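Local structure of KP6 killer toxin subunit beta (Ustilago maydis virus P6, 4GVB) at residues G58-A63 / A70-Q75. The protein forms one half of a secreted, virally encoded heterodimeric antifungal toxin, acting with the receptor-recognising alpha subunit to kill sensitive fungal cells. Numbering follows the deposited sequence.
Sequences GQFYQA and AGTNCQ
Tyr61 and Thr72 mark the closest backbone approach, CA to CA 5.8 Å, where helix segment 58-63 runs at 150° to strand segment 70-75, roughly antiparallel, with the two axes 7.8 Å apart at their nearest. Thr72 makes most of the strand's contact: its side chain is directed at the helix, and its methyl CG2 lies 3.4 Å from Tyr61 CA, against the helix backbone itself. With chi1 at 63°, the Thr72 hydroxyl sits between its own backbone N and carbonyl carbon, while CG2 is anti to that carbon; this rotation turns both branches toward Tyr61, the methyl against its CA and also 3.8 Å from its CD2. OG1 meets the tyrosine ring at its edge, near the ring plane, 3.6 Å from Tyr61 CD2. The tyrosine and threonine side chains cross at about a right angle, and farther out on the same ring CE2 comes obliquely to 4.3 Å from Gly71 CA. The buried Phe60 brings CD2 to 4.2 Å from Thr72 CG2, which lies oblique to its ring, so the same methyl touches both aromatic residues. Beyond the two segments, the Phe60 ring also packs on helix 22-29 and meets Phe55. Disulfides Cys74-Cys9 and Cys64-Cys11 tie strand 70-76 and helix 57-67, respectively, to the antiparallel strand 7-13. The contact therefore lays helix 57-67 over one side of the two-stranded sheet. Burying 211 Å² without a hydrogen bond or salt bridge between the segments, it rests on van der Waals packing.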
ATOM      1  N   GLY B  58      -7.158   6.440  14.773  1.00 23.43           N
ATOM      2  CA  GLY B  58      -5.799   6.925  14.614  1.00 24.22           C
ATOM      3  C   GLY B  58      -4.859   5.907  13.986  1.00 26.47           C
ATOM      4  O   GLY B  58      -4.028   6.246  13.146  1.00 20.25           O
ATOM      5  N   GLN B  59      -4.984   4.653  14.411  1.00 27.89           N
ATOM      6  CA  GLN B  59      -4.202   3.560  13.841  1.00 27.48           C
ATOM      7  C   GLN B  59      -4.484   3.397  12.350  1.00 25.34           C
ATOM      8  O   GLN B  59      -3.561   3.230  11.545  1.00 28.66           O
ATOM      9  CB  GLN B  59      -4.513   2.251  14.569  1.00 28.71           C
ATOM     10  CG  GLN B  59      -4.079   2.222  16.039  1.00 32.37           C
ATOM     11  CD  GLN B  59      -4.553   0.969  16.755  1.00 33.73           C
ATOM     12  OE1 GLN B  59      -5.662   0.482  16.513  1.00 34.47           O
ATOM     13  NE2 GLN B  59      -3.713   0.437  17.639  1.00 41.25           N
ATOM     14  N   PHE B  60      -5.760   3.433  11.983  1.00 24.84           N
ATOM     15  CA  PHE B  60      -6.145   3.267  10.588  1.00 22.65           C
ATOM     16  C   PHE B  60      -5.608   4.381   9.713  1.00 24.12           C
ATOM     17  O   PHE B  60      -5.208   4.137   8.572  1.00 24.55           O
ATOM     18  CB  PHE B  60      -7.658   3.165  10.422  1.00 23.11           C
ATOM     19  CG  PHE B  60      -8.064   2.514   9.139  1.00 19.22           C
ATOM     20  CD1 PHE B  60      -7.997   1.144   9.009  1.00 21.83           C
ATOM     21  CD2 PHE B  60      -8.469   3.272   8.048  1.00 21.96           C
ATOM     22  CE1 PHE B  60      -8.350   0.527   7.827  1.00 20.02           C
ATOM     23  CE2 PHE B  60      -8.824   2.658   6.868  1.00 20.21           C
ATOM     24  CZ  PHE B  60      -8.764   1.280   6.761  1.00 19.58           C
ATOM     25  N   TYR B  61      -5.616   5.604  10.239  1.00 20.84           N
ATOM     26  CA  TYR B  61      -5.059   6.751   9.528  1.00 24.98           C
ATOM     27  C   TYR B  61      -3.596   6.515   9.165  1.00 20.15           C
ATOM     28  O   TYR B  61      -3.162   6.800   8.047  1.00 23.42           O
ATOM     29  CB  TYR B  61      -5.192   8.032  10.369  1.00 23.53           C
ATOM     30  CG  TYR B  61      -4.649   9.275   9.694  1.00 20.62           C
ATOM     31  CD1 TYR B  61      -3.362   9.732   9.959  1.00 24.20           C
ATOM     32  CD2 TYR B  61      -5.424   9.985   8.786  1.00 21.24           C
ATOM     33  CE1 TYR B  61      -2.868  10.872   9.338  1.00 27.83           C
ATOM     34  CE2 TYR B  61      -4.940  11.116   8.159  1.00 26.20           C
ATOM     35  CZ  TYR B  61      -3.659  11.553   8.435  1.00 25.03           C
ATOM     36  OH  TYR B  61      -3.178  12.680   7.807  1.00 29.53           O
ATOM     37  N   GLN B  62      -2.826   6.028  10.128  1.00 26.47           N
ATOM     38  CA  GLN B  62      -1.422   5.711   9.876  1.00 25.32           C
ATOM     39  C   GLN B  62      -1.335   4.630   8.794  1.00 29.75           C
ATOM     40  O   GLN B  62      -0.499   4.707   7.887  1.00 26.09           O
ATOM     41  CB  GLN B  62      -0.750   5.222  11.157  1.00 27.50           C
ATOM     42  CG  GLN B  62       0.715   4.854  10.976  1.00 37.40           C
ATOM     43  CD  GLN B  62       1.430   4.599  12.295  1.00 45.39           C
ATOM     44  OE1 GLN B  62       0.846   4.740  13.374  1.00 49.59           O
ATOM     45  NE2 GLN B  62       2.703   4.225  12.213  1.00 40.10           N
ATOM     46  N   ALA B  63      -2.211   3.629   8.895  1.00 27.13           N
ATOM     47  CA  ALA B  63      -2.263   2.529   7.922  1.00 27.22           C
ATOM     48  C   ALA B  63      -2.492   3.027   6.491  1.00 25.78           C
ATOM     49  O   ALA B  63      -1.761   2.662   5.566  1.00 26.72           O
ATOM     50  CB  ALA B  63      -3.333   1.513   8.315  1.00 23.83           C
ATOM     51  N   ALA B  70      -3.260   9.466   1.295  1.00 24.85           N
ATOM     52  CA  ALA B  70      -4.682   9.326   1.556  1.00 21.06           C
ATOM     53  C   ALA B  70      -5.069   9.883   2.919  1.00 21.59           C
ATOM     54  O   ALA B  70      -4.242  10.004   3.822  1.00 26.81           O
ATOM     55  CB  ALA B  70      -5.090   7.858   1.456  1.00 19.49           C
ATOM     56  N   GLY B  71      -6.341  10.226   3.046  1.00 22.11           N
ATOM     57  CA  GLY B  71      -6.896  10.580   4.330  1.00 23.51           C
ATOM     58  C   GLY B  71      -7.809   9.438   4.706  1.00 19.84           C
ATOM     59  O   GLY B  71      -7.822   8.402   4.036  1.00 20.44           O
ATOM     60  N   THR B  72      -8.585   9.622   5.764  1.00 17.87           N
ATOM     61  CA  THR B  72      -9.461   8.565   6.209  1.00 17.70           C
ATOM     62  C   THR B  72     -10.816   9.134   6.552  1.00 21.96           C
ATOM     63  O   THR B  72     -10.916  10.249   7.045  1.00 20.14           O
ATOM     64  CB  THR B  72      -8.913   7.860   7.458  1.00 22.66           C
ATOM     65  OG1 THR B  72      -8.853   8.799   8.542  1.00 25.33           O
ATOM     66  CG2 THR B  72      -7.514   7.273   7.180  1.00 21.25           C
ATOM     67  N   ASN B  73     -11.854   8.364   6.265  1.00 20.85           N
ATOM     68  CA  ASN B  73     -13.180   8.682   6.757  1.00 18.78           C
ATOM     69  C   ASN B  73     -13.516   7.581   7.733  1.00 20.75           C
ATOM     70  O   ASN B  73     -13.490   6.417   7.365  1.00 17.76           O
ATOM     71  CB  ASN B  73     -14.213   8.696   5.628  1.00 18.73           C
ATOM     72  CG  ASN B  73     -13.963   9.794   4.607  1.00 31.80           C
ATOM     73  OD1 ASN B  73     -13.144  10.697   4.818  1.00 31.61           O
ATOM     74  ND2 ASN B  73     -14.690   9.734   3.496  1.00 31.62           N
ATOM     75  N   CYS B  74     -13.808   7.935   8.978  1.00 16.99           N
ATOM     76  CA  CYS B  74     -14.080   6.925   9.989  1.00 18.89           C
ATOM     77  C   CYS B  74     -15.419   7.213  10.627  1.00 22.71           C
ATOM     78  O   CYS B  74     -15.800   8.368  10.756  1.00 20.02           O
ATOM     79  CB  CYS B  74     -13.000   6.913  11.072  1.00 19.33           C
ATOM     80  SG  CYS B  74     -11.400   6.251  10.562  1.00 19.26           S
ATOM     81  N   GLN B  75     -16.131   6.164  11.023  1.00 19.24           N
ATOM     82  CA  GLN B  75     -17.335   6.367  11.818  1.00 18.92           C
ATOM     83  C   GLN B  75     -17.596   5.216  12.773  1.00 21.85           C
ATOM     84  O   GLN B  75     -17.054   4.130  12.605  1.00 19.47           O
ATOM     85  CB  GLN B  75     -18.545   6.613  10.927  1.00 23.13           C
ATOM     86  CG  GLN B  75     -18.769   5.604   9.838  1.00 24.23           C
ATOM     87  CD  GLN B  75     -19.930   5.995   8.952  1.00 33.81           C
ATOM     88  OE1 GLN B  75     -19.743   6.557   7.876  1.00 40.22           O
ATOM     89  NE2 GLN B  75     -21.141   5.715   9.410  1.00 38.13           N
TER